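Pseudoaglycone deacetylase Dbv21 (Actinoplanes teichomyceticus, PDB 3DFI) probably deacetylates the pseudoaglycone of the lipoglycopeptide antibiotic A40926 during its biosynthesis, as a zinc-binding member of the PIG-L de-N-acetylase family. Local coordinates at residues 22-33 with 209-219; 130-141 with 166-177. One frame throughout, in Å; residues are numbered along the deposited sequence.

Interaction 1 (22-33 with 209-219); sequences LSVGASLAQAEQ and SFVDEEARTRK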
loop_
_atom_site.group_PDB
_atom_site.type_symbol
_atom_site.label_atom_id
_atom_site.label_comp_id
_atom_site.label_asym_id
_atom_site.label_seq_id
_atom_site.Cartn_x
_atom_site.Cartn_y
_atom_site.Cartn_z
ATOM N N LEU A 22 2.009 5.853 -0.242
ATOM C CA LEU A 22 3.465 6.002 -0.414
ATOM C C LEU A 22 3.946 5.462 -1.760
ATOM O O LEU A 22 4.900 5.996 -2.362
ATOM C CB LEU A 22 4.214 5.243 0.693
ATOM C CG LEU A 22 4.336 5.833 2.102
ATOM C CD1 LEU A 22 4.820 4.772 3.089
ATOM C CD2 LEU A 22 5.251 7.003 2.077
ATOM N N SER A 23 3.309 4.382 -2.208
ATOM C CA SER A 23 3.772 3.657 -3.400
ATOM C C SER A 23 3.022 4.008 -4.674
ATOM O O SER A 23 3.642 4.115 -5.721
ATOM C CB SER A 23 3.695 2.153 -3.190
ATOM O OG SER A 23 4.348 1.776 -2.007
ATOM N N VAL A 24 1.699 4.148 -4.599
ATOM C CA VAL A 24 0.876 4.437 -5.798
ATOM C C VAL A 24 0.012 5.728 -5.703
ATOM O O VAL A 24 -0.850 5.982 -6.547
ATOM C CB VAL A 24 0.061 3.155 -6.256
ATOM C CG1 VAL A 24 -0.775 2.610 -5.144
ATOM C CG2 VAL A 24 -0.780 3.438 -7.470
ATOM N N GLY A 25 0.292 6.553 -4.692
ATOM C CA GLY A 25 -0.520 7.727 -4.408
ATOM C C GLY A 25 -0.716 8.668 -5.587
ATOM O O GLY A 25 -1.829 9.138 -5.815
ATOM N N ALA A 26 0.352 8.957 -6.330
ATOM C CA ALA A 26 0.230 9.815 -7.520
ATOM C C ALA A 26 -0.610 9.185 -8.670
ATOM O O ALA A 26 -1.394 9.866 -9.318
ATOM C CB ALA A 26 1.616 10.253 -8.018
ATOM N N SER A 27 -0.449 7.892 -8.908
ATOM C CA SER A 27 -1.255 7.186 -9.927
ATOM C C SER A 27 -2.726 7.138 -9.492
ATOM O O SER A 27 -3.632 7.244 -10.316
ATOM C CB SER A 27 -0.761 5.760 -10.134
ATOM O OG SER A 27 0.550 5.738 -10.669
ATOM N N LEU A 28 -2.955 7.013 -8.190
ATOM C CA LEU A 28 -4.320 7.031 -7.672
ATOM C C LEU A 28 -4.948 8.405 -7.854
ATOM O O LEU A 28 -6.087 8.504 -8.338
ATOM C CB LEU A 28 -4.372 6.596 -6.202
ATOM C CG LEU A 28 -3.966 5.144 -5.896
ATOM C CD1 LEU A 28 -4.088 4.858 -4.381
ATOM C CD2 LEU A 28 -4.767 4.155 -6.678
ATOM N N ALA A 29 -4.203 9.446 -7.465
ATOM C CA ALA A 29 -4.598 10.841 -7.675
ATOM C C ALA A 29 -4.878 11.112 -9.148
ATOM O O ALA A 29 -5.868 11.776 -9.488
ATOM C CB ALA A 29 -3.518 11.765 -7.184
ATOM N N GLN A 30 -3.990 10.625 -10.018
ATOM C CA GLN A 30 -4.142 10.817 -11.474
ATOM C C GLN A 30 -5.367 10.079 -12.011
ATOM O O GLN A 30 -6.031 10.567 -12.943
ATOM C CB GLN A 30 -2.901 10.343 -12.235
ATOM C CG GLN A 30 -2.950 10.624 -13.748
ATOM C CD GLN A 30 -2.792 12.101 -14.064
ATOM O OE1 GLN A 30 -3.686 12.727 -14.639
ATOM N NE2 GLN A 30 -1.657 12.670 -13.675
ATOM N N ALA A 31 -5.652 8.901 -11.449
ATOM C CA ALA A 31 -6.855 8.156 -11.856
ATOM C C ALA A 31 -8.107 8.949 -11.506
ATOM O O ALA A 31 -9.014 9.047 -12.312
ATOM C CB ALA A 31 -6.894 6.767 -11.221
ATOM N N GLU A 32 -8.125 9.541 -10.309
ATOM C CA GLU A 32 -9.256 10.358 -9.872
ATOM C C GLU A 32 -9.407 11.649 -10.705
ATOM O O GLU A 32 -10.524 12.028 -11.093
ATOM C CB GLU A 32 -9.159 10.651 -8.369
ATOM C CG GLU A 32 -10.427 11.243 -7.763
ATOM C CD GLU A 32 -10.370 12.768 -7.604
ATOM O OE1 GLU A 32 -11.229 13.318 -6.872
ATOM O OE2 GLU A 32 -9.474 13.420 -8.191
ATOM N N GLN A 33 -8.278 12.300 -10.991
ATOM C CA GLN A 33 -8.253 13.483 -11.861
ATOM C C GLN A 33 -8.754 13.145 -13.264
ATOM O O GLN A 33 -9.356 13.994 -13.927
ATOM C CB GLN A 33 -6.846 14.071 -11.961
ATOM C CG GLN A 33 -6.331 14.745 -10.699
ATOM C CD GLN A 33 -4.811 14.816 -10.650
ATOM O OE1 GLN A 33 -4.135 14.850 -11.686
ATOM N NE2 GLN A 33 -4.266 14.837 -9.441
ATOM N N SER A 209 4.146 4.291 -14.709
ATOM C CA SER A 209 2.942 5.097 -14.812
ATOM C C SER A 209 3.309 6.558 -14.547
ATOM O O SER A 209 3.686 6.939 -13.431
ATOM C CB SER A 209 1.834 4.553 -13.884
ATOM O OG SER A 209 1.121 5.599 -13.208
ATOM N N PHE A 210 3.246 7.362 -15.604
ATOM C CA PHE A 210 3.569 8.780 -15.539
ATOM C C PHE A 210 2.371 9.592 -15.107
ATOM O O PHE A 210 1.230 9.268 -15.463
ATOM C CB PHE A 210 4.071 9.266 -16.896
ATOM C CG PHE A 210 5.432 8.760 -17.239
ATOM C CD1 PHE A 210 5.590 7.594 -17.982
ATOM C CD2 PHE A 210 6.567 9.442 -16.806
ATOM C CE1 PHE A 210 6.863 7.119 -18.298
ATOM C CE2 PHE A 210 7.839 8.973 -17.112
ATOM C CZ PHE A 210 7.982 7.803 -17.861
ATOM N N VAL A 211 2.638 10.636 -14.327
ATOM C CA VAL A 211 1.591 11.501 -13.795
ATOM C C VAL A 211 1.955 12.968 -14.051
ATOM O O VAL A 211 3.114 13.289 -14.335
ATOM C CB VAL A 211 1.326 11.249 -12.266
ATOM C CG1 VAL A 211 1.039 9.754 -11.978
ATOM C CG2 VAL A 211 2.479 11.764 -11.401
ATOM N N ASP A 212 0.963 13.849 -13.968
ATOM C CA ASP A 212 1.196 15.274 -14.161
ATOM C C ASP A 212 1.634 15.927 -12.836
ATOM O O ASP A 212 1.643 15.262 -11.788
ATOM C CB ASP A 212 -0.032 15.955 -14.793
ATOM C CG ASP A 212 -1.274 15.948 -13.893
ATOM O OD1 ASP A 212 -2.370 16.233 -14.419
ATOM O OD2 ASP A 212 -1.184 15.678 -12.681
ATOM N N GLU A 213 2.014 17.202 -12.864
ATOM C CA GLU A 213 2.549 17.816 -11.646
ATOM C C GLU A 213 1.561 17.882 -10.485
ATOM O O GLU A 213 1.961 17.743 -9.337
ATOM C CB GLU A 213 3.231 19.173 -11.895
ATOM C CG GLU A 213 2.723 19.976 -13.072
ATOM C CD GLU A 213 3.800 20.871 -13.667
ATOM O OE1 GLU A 213 3.960 20.876 -14.914
ATOM O OE2 GLU A 213 4.498 21.564 -12.891
ATOM N N GLU A 214 0.275 18.054 -10.762
ATOM C CA GLU A 214 -0.683 18.119 -9.668
ATOM C C GLU A 214 -0.875 16.765 -8.968
ATOM O O GLU A 214 -1.067 16.732 -7.746
ATOM C CB GLU A 214 -2.012 18.760 -10.094
ATOM C CG GLU A 214 -3.196 17.816 -10.227
ATOM C CD GLU A 214 -4.525 18.480 -9.886
ATOM O OE1 GLU A 214 -5.316 18.758 -10.819
ATOM O OE2 GLU A 214 -4.777 18.727 -8.688
ATOM N N ALA A 215 -0.794 15.661 -9.721
ATOM C CA ALA A 215 -0.915 14.334 -9.120
ATOM C C ALA A 215 0.241 14.073 -8.148
ATOM O O ALA A 215 0.029 13.529 -7.064
ATOM C CB ALA A 215 -0.993 13.247 -10.185
ATOM N N ARG A 216 1.454 14.496 -8.529
ATOM C CA ARG A 216 2.633 14.363 -7.659
ATOM C C ARG A 216 2.518 15.265 -6.428
ATOM O O ARG A 216 2.837 14.850 -5.313
ATOM C CB ARG A 216 3.915 14.673 -8.443
ATOM C CG ARG A 216 5.178 14.853 -7.607
ATOM C CD ARG A 216 6.168 15.710 -8.373
ATOM N NE ARG A 216 7.256 16.266 -7.567
ATOM C CZ ARG A 216 7.143 17.239 -6.661
ATOM N NH1 ARG A 216 8.228 17.655 -6.021
ATOM N NH2 ARG A 216 5.963 17.786 -6.368
ATOM N N THR A 217 2.071 16.500 -6.644
ATOM C CA THR A 217 1.812 17.448 -5.554
ATOM C C THR A 217 0.771 16.871 -4.584
ATOM O O THR A 217 0.965 16.893 -3.356
ATOM C CB THR A 217 1.436 18.853 -6.117
ATOM O OG1 THR A 217 2.588 19.422 -6.745
ATOM C CG2 THR A 217 0.978 19.815 -5.028
ATOM N N ARG A 218 -0.309 16.315 -5.125
ATOM C CA ARG A 218 -1.324 15.693 -4.274
ATOM C C ARG A 218 -0.804 14.474 -3.504
ATOM O O ARG A 218 -1.159 14.287 -2.336
ATOM C CB ARG A 218 -2.572 15.337 -5.066
ATOM C CG ARG A 218 -3.341 16.569 -5.546
ATOM C CD ARG A 218 -4.459 16.129 -6.470
ATOM N NE ARG A 218 -5.595 15.645 -5.696
ATOM C CZ ARG A 218 -6.568 14.883 -6.161
ATOM N NH1 ARG A 218 -7.548 14.531 -5.353
ATOM N NH2 ARG A 218 -6.559 14.466 -7.419
ATOM N N LYS A 219 0.037 13.656 -4.144
ATOM C CA LYS A 219 0.670 12.522 -3.443
ATOM C C LYS A 219 1.480 13.003 -2.210
ATOM O O LYS A 219 1.319 12.467 -1.115
ATOM C CB LYS A 219 1.595 11.755 -4.385
ATOM C CG LYS A 219 2.302 10.581 -3.717
ATOM C CD LYS A 219 3.397 9.950 -4.594
ATOM C CE LYS A 219 3.972 8.729 -3.886
ATOM N NZ LYS A 219 4.725 7.781 -4.774
#
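Ala26 and Lys219 mark the place where two helices come closest, their CA atoms 4.9 Å apart. The axes of 22-33 and 213-219 pass 7.8 Å from each other and run in largely opposed directions, at 132°; the residues leading into the second helix, 209-212, lie along the first. Small side chains permit this closeness. Ala215 is a knob in a hole made by Ala26, Ala29, Gln30 and Gln33, its CB 3.5 Å from Ala26 O, while one methyl of Val211, CG2, meets the CB of Ala26 and the other, CG1, rests against the Ala26 carbonyl. Asp212 is the N-cap: its OD2 accepts from Ala215 N at 3.0 Å.

Lys219 works with its full length. With CG anti to its backbone N (chi1 179°) and every later torsion extended, the chain passes Ala26 N and delivers NZ to Leu22 O at 3.0 Å, from above the carbonyl plane. The first helix is kinked here, the amides of Ala26 and Ser27 making no bond to the preceding turn. Glu259 takes up part of the slack: OE2 accepts from Ala26 N and pairs with Lys219 NZ, and OE1 bonds to Ser27 OG, so a side chain from the neighbouring strand serves an amide the helix leaves unbonded. Ser209 OG donates to Ser27 OG across a short 2.6 Å.

At the far end, the Arg218 chain turns at chi3 and sends NH2 to Glu32 OE2, a salt bridge of 3.2 Å met 45° out of the carboxylate plane; NH1 reaches Gln85 O.

The whole joins the helix that follows the first strand of a Rossmann-like α/β domain to the turn and helix that follow strand 201-210, at the sheet edge.

Interaction 2 (130-141 with 166-177); sequences VAAIREDIESMI and DATLLAARERGI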
loop_
_atom_site.group_PDB
_atom_site.type_symbol
_atom_site.label_atom_id
_atom_site.label_comp_id
_atom_site.label_asym_id
_atom_site.label_seq_id
_atom_site.Cartn_x
_atom_site.Cartn_y
_atom_site.Cartn_z
ATOM N N VAL A 130 -3.366 -15.913 5.462
ATOM C CA VAL A 130 -3.595 -15.663 4.034
ATOM C C VAL A 130 -5.031 -15.993 3.614
ATOM O O VAL A 130 -5.668 -15.218 2.902
ATOM C CB VAL A 130 -2.582 -16.424 3.129
ATOM C CG1 VAL A 130 -2.948 -16.283 1.634
ATOM C CG2 VAL A 130 -1.164 -15.912 3.370
ATOM N N ALA A 131 -5.535 -17.135 4.071
ATOM C CA ALA A 131 -6.875 -17.597 3.697
ATOM C C ALA A 131 -7.953 -16.668 4.279
ATOM O O ALA A 131 -8.933 -16.340 3.596
ATOM C CB ALA A 131 -7.085 -19.042 4.133
ATOM N N ALA A 132 -7.741 -16.223 5.523
ATOM C CA ALA A 132 -8.634 -15.269 6.183
ATOM C C ALA A 132 -8.633 -13.921 5.472
ATOM O O ALA A 132 -9.694 -13.315 5.269
ATOM C CB ALA A 132 -8.238 -15.075 7.670
ATOM N N ILE A 133 -7.443 -13.441 5.122
ATOM C CA ILE A 133 -7.317 -12.201 4.394
ATOM C C ILE A 133 -7.980 -12.308 3.019
ATOM O O ILE A 133 -8.735 -11.427 2.626
ATOM C CB ILE A 133 -5.826 -11.775 4.222
ATOM C CG1 ILE A 133 -5.185 -11.454 5.572
ATOM C CG2 ILE A 133 -5.709 -10.582 3.264
ATOM C CD1 ILE A 133 -3.683 -11.196 5.456
ATOM N N ARG A 134 -7.696 -13.395 2.298
ATOM C CA ARG A 134 -8.306 -13.649 0.984
ATOM C C ARG A 134 -9.860 -13.544 0.985
ATOM O O ARG A 134 -10.445 -12.942 0.075
ATOM C CB ARG A 134 -7.861 -15.020 0.451
ATOM C CG ARG A 134 -8.511 -15.413 -0.881
ATOM C CD ARG A 134 -8.317 -16.897 -1.219
ATOM N NE ARG A 134 -9.164 -17.294 -2.336
ATOM C CZ ARG A 134 -9.077 -18.446 -3.015
ATOM N NH1 ARG A 134 -9.927 -18.683 -4.003
ATOM N NH2 ARG A 134 -8.143 -19.355 -2.732
ATOM N N GLU A 135 -10.509 -14.148 1.983
ATOM C CA GLU A 135 -11.989 -14.112 2.110
ATOM C C GLU A 135 -12.492 -12.667 2.160
ATOM O O GLU A 135 -13.419 -12.297 1.453
ATOM C CB GLU A 135 -12.427 -14.765 3.414
ATOM C CG GLU A 135 -12.788 -16.186 3.391
ATOM C CD GLU A 135 -13.494 -16.582 4.685
ATOM O OE1 GLU A 135 -14.663 -17.052 4.626
ATOM O OE2 GLU A 135 -12.886 -16.396 5.766
ATOM N N ASP A 136 -11.873 -11.868 3.020
ATOM C CA ASP A 136 -12.190 -10.446 3.164
ATOM C C ASP A 136 -11.922 -9.621 1.903
ATOM O O ASP A 136 -12.679 -8.695 1.602
ATOM C CB ASP A 136 -11.425 -9.850 4.351
ATOM C CG ASP A 136 -11.965 -10.299 5.684
ATOM O OD1 ASP A 136 -12.740 -11.299 5.772
ATOM O OD2 ASP A 136 -11.633 -9.625 6.677
ATOM N N ILE A 137 -10.840 -9.933 1.190
ATOM C CA ILE A 137 -10.568 -9.290 -0.100
ATOM C C ILE A 137 -11.600 -9.695 -1.168
ATOM O O ILE A 137 -12.048 -8.854 -1.936
ATOM C CB ILE A 137 -9.107 -9.555 -0.614
ATOM C CG1 ILE A 137 -8.085 -8.864 0.304
ATOM C CG2 ILE A 137 -8.888 -8.961 -2.013
ATOM C CD1 ILE A 137 -6.686 -9.367 0.051
ATOM N N GLU A 138 -11.989 -10.971 -1.214
ATOM C CA GLU A 138 -13.082 -11.373 -2.092
ATOM C C GLU A 138 -14.361 -10.595 -1.760
ATOM O O GLU A 138 -15.037 -10.104 -2.660
ATOM C CB GLU A 138 -13.311 -12.901 -2.079
ATOM C CG GLU A 138 -12.091 -13.644 -2.693
ATOM C CD GLU A 138 -12.276 -15.125 -2.936
ATOM O OE1 GLU A 138 -13.374 -15.646 -2.678
ATOM O OE2 GLU A 138 -11.308 -15.774 -3.412
ATOM N N SER A 139 -14.690 -10.480 -0.477
ATOM C CA SER A 139 -15.880 -9.731 -0.046
ATOM C C SER A 139 -15.772 -8.269 -0.497
ATOM O O SER A 139 -16.742 -7.701 -0.991
ATOM C CB SER A 139 -16.042 -9.796 1.476
ATOM O OG SER A 139 -16.261 -11.122 1.893
ATOM N N MET A 140 -14.586 -7.681 -0.355
ATOM C CA MET A 140 -14.346 -6.312 -0.820
ATOM C C MET A 140 -14.487 -6.137 -2.358
ATOM O O MET A 140 -15.088 -5.162 -2.826
ATOM C CB MET A 140 -13.001 -5.780 -0.295
ATOM C CG MET A 140 -12.877 -4.255 -0.294
ATOM S SD MET A 140 -13.905 -3.436 0.988
ATOM C CE MET A 140 -15.450 -3.129 0.203
ATOM N N ILE A 141 -13.973 -7.094 -3.132
ATOM C CA ILE A 141 -14.142 -7.089 -4.597
ATOM C C ILE A 141 -15.614 -7.163 -5.024
ATOM O O ILE A 141 -16.058 -6.391 -5.870
ATOM C CB ILE A 141 -13.334 -8.223 -5.258
ATOM C CG1 ILE A 141 -11.828 -7.971 -5.056
ATOM C CG2 ILE A 141 -13.741 -8.402 -6.753
ATOM C CD1 ILE A 141 -10.935 -9.109 -5.497
ATOM N N ASP A 166 -0.109 -12.196 -1.440
ATOM C CA ASP A 166 -0.470 -13.575 -1.746
ATOM C C ASP A 166 -1.993 -13.780 -1.709
ATOM O O ASP A 166 -2.578 -14.438 -2.592
ATOM C CB ASP A 166 0.264 -14.545 -0.805
ATOM C CG ASP A 166 1.783 -14.648 -1.117
ATOM O OD1 ASP A 166 2.300 -13.893 -1.983
ATOM O OD2 ASP A 166 2.462 -15.508 -0.509
ATOM N N ALA A 167 -2.622 -13.192 -0.688
ATOM C CA ALA A 167 -4.077 -13.254 -0.544
ATOM C C ALA A 167 -4.786 -12.520 -1.689
ATOM O O ALA A 167 -5.792 -13.011 -2.190
ATOM C CB ALA A 167 -4.516 -12.671 0.824
ATOM N N THR A 168 -4.232 -11.367 -2.101
ATOM C CA THR A 168 -4.801 -10.567 -3.183
ATOM C C THR A 168 -4.697 -11.304 -4.526
ATOM O O THR A 168 -5.652 -11.314 -5.313
ATOM C CB THR A 168 -4.165 -9.152 -3.291
ATOM O OG1 THR A 168 -4.217 -8.470 -2.029
ATOM C CG2 THR A 168 -4.901 -8.319 -4.369
ATOM N N LEU A 169 -3.575 -11.975 -4.767
ATOM C CA LEU A 169 -3.424 -12.769 -6.009
ATOM C C LEU A 169 -4.486 -13.859 -6.154
ATOM O O LEU A 169 -5.061 -14.048 -7.229
ATOM C CB LEU A 169 -2.023 -13.382 -6.101
ATOM C CG LEU A 169 -0.891 -12.380 -6.392
ATOM C CD1 LEU A 169 0.448 -12.917 -5.892
ATOM C CD2 LEU A 169 -0.821 -12.074 -7.908
ATOM N N LEU A 170 -4.732 -14.585 -5.072
ATOM C CA LEU A 170 -5.803 -15.594 -5.027
ATOM C C LEU A 170 -7.220 -15.006 -5.211
ATOM O O LEU A 170 -8.060 -15.562 -5.935
ATOM C CB LEU A 170 -5.721 -16.366 -3.698
ATOM C CG LEU A 170 -4.579 -17.378 -3.557
ATOM C CD1 LEU A 170 -4.376 -17.751 -2.094
ATOM C CD2 LEU A 170 -4.816 -18.626 -4.419
ATOM N N ALA A 171 -7.481 -13.890 -4.536
ATOM C CA ALA A 171 -8.811 -13.281 -4.552
ATOM C C ALA A 171 -9.164 -12.679 -5.920
ATOM O O ALA A 171 -10.265 -12.903 -6.421
ATOM C CB ALA A 171 -8.956 -12.235 -3.422
ATOM N N ALA A 172 -8.242 -11.906 -6.505
ATOM C CA ALA A 172 -8.443 -11.307 -7.838
ATOM C C ALA A 172 -8.559 -12.353 -8.963
ATOM O O ALA A 172 -9.307 -12.167 -9.924
ATOM C CB ALA A 172 -7.328 -10.276 -8.161
ATOM N N ARG A 173 -7.812 -13.447 -8.839
ATOM C CA ARG A 173 -7.874 -14.554 -9.798
ATOM C C ARG A 173 -9.198 -15.299 -9.692
ATOM O O ARG A 173 -9.774 -15.711 -10.710
ATOM C CB ARG A 173 -6.693 -15.518 -9.601
ATOM C CG ARG A 173 -6.604 -16.672 -10.627
ATOM C CD ARG A 173 -5.461 -17.655 -10.314
ATOM N NE ARG A 173 -4.163 -16.969 -10.209
ATOM C CZ ARG A 173 -3.385 -17.000 -9.126
ATOM N NH1 ARG A 173 -3.749 -17.726 -8.069
ATOM N NH2 ARG A 173 -2.248 -16.305 -9.092
ATOM N N GLU A 174 -9.673 -15.489 -8.464
ATOM C CA GLU A 174 -10.955 -16.155 -8.230
ATOM C C GLU A 174 -12.059 -15.331 -8.874
ATOM O O GLU A 174 -12.954 -15.884 -9.518
ATOM C CB GLU A 174 -11.227 -16.318 -6.721
ATOM C CG GLU A 174 -12.572 -17.021 -6.351
ATOM C CD GLU A 174 -12.645 -18.490 -6.781
ATOM O OE1 GLU A 174 -13.745 -19.081 -6.713
ATOM O OE2 GLU A 174 -11.614 -19.059 -7.200
ATOM N N ARG A 175 -11.980 -14.010 -8.697
ATOM C CA ARG A 175 -13.009 -13.099 -9.200
ATOM C C ARG A 175 -12.777 -12.556 -10.618
ATOM O O ARG A 175 -13.562 -11.747 -11.107
ATOM C CB ARG A 175 -13.302 -12.008 -8.164
ATOM C CG ARG A 175 -14.178 -12.591 -7.026
ATOM C CD ARG A 175 -14.995 -11.572 -6.280
ATOM N NE ARG A 175 -16.352 -11.440 -6.781
ATOM C CZ ARG A 175 -17.400 -12.056 -6.247
ATOM N NH1 ARG A 175 -18.605 -11.857 -6.753
ATOM N NH2 ARG A 175 -17.245 -12.869 -5.203
ATOM N N GLY A 176 -11.719 -13.036 -11.274
ATOM C CA GLY A 176 -11.360 -12.616 -12.636
ATOM C C GLY A 176 -11.180 -11.110 -12.823
ATOM O O GLY A 176 -11.640 -10.539 -13.825
ATOM N N ILE A 177 -10.504 -10.461 -11.870
ATOM C CA ILE A 177 -10.206 -9.050 -11.999
ATOM C C ILE A 177 -8.726 -8.873 -12.363
ATOM O O ILE A 177 -7.854 -9.461 -11.705
ATOM C CB ILE A 177 -10.456 -8.256 -10.660
ATOM C CG1 ILE A 177 -11.794 -8.612 -9.974
ATOM C CG2 ILE A 177 -10.200 -6.742 -10.864
ATOM C CD1 ILE A 177 -13.082 -8.479 -10.825
#
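Arg134 lies across the neighbouring helix as a knob among Ala167, Leu170, Ala171 and Glu174. Its CB and CG sit over Ala167, each 3.9 Å from Ala167 O. With CG anti to the backbone N (chi1 177°) and the chain extended to NE, CD is carried onto Leu170 CB at 3.6 Å, and that same carbon covers one face of the guanidinium. NE then makes a nearly straight bond to Glu138 OE2, 2.8 Å long at 167°. NH1 adds a longer bond to the same oxygen, on the syn lone pair of Glu138 OE2, and approaches Glu174 OE2 at 3.6 Å, a long salt bridge; NH2 ends against Leu170 CD2. One nitrogen, NH1, is thus shared by two carboxylates, which probably eases their mutual repulsion.

Beside this charged network two alanines interlock with the other helix. Ala167 fits among Val130, Ile133, Arg134 and Ile137, tightly against Ile133 CG2 at 3.4 Å; Ala171 fits one turn on, among Arg134, Ile137, Glu138 and Ile141. Such knobs-into-holes packing, with axes 8.2 Å apart crossing at -44°, joins consecutive helices of a Rossmann-like βαβ array, here on the face of the sheet formed by strands 9-14, 148-152 and 179-182.

In the fold
Interactions 1 and 2 are built on opposite faces of the central sheet, their centres 25 Å apart and their nearest atoms about 12 Å, so neither touches the other; along the chain the second is nested within the loop closed by the first. The zinc site relates them. His16, Asp19 and His161 hold the metal, and two of these lie on helices used in the contacts: Asp19 begins helix 19-33 of interaction 1, and His161 lies near the start of helix 159-174 of interaction 2. The side chain of Leu22 is about 7 Å from the zinc ion, that of Ile133 about 12 Å, so interaction 1 comes nearer the metal, through Leu22, while interaction 2 stays farther out.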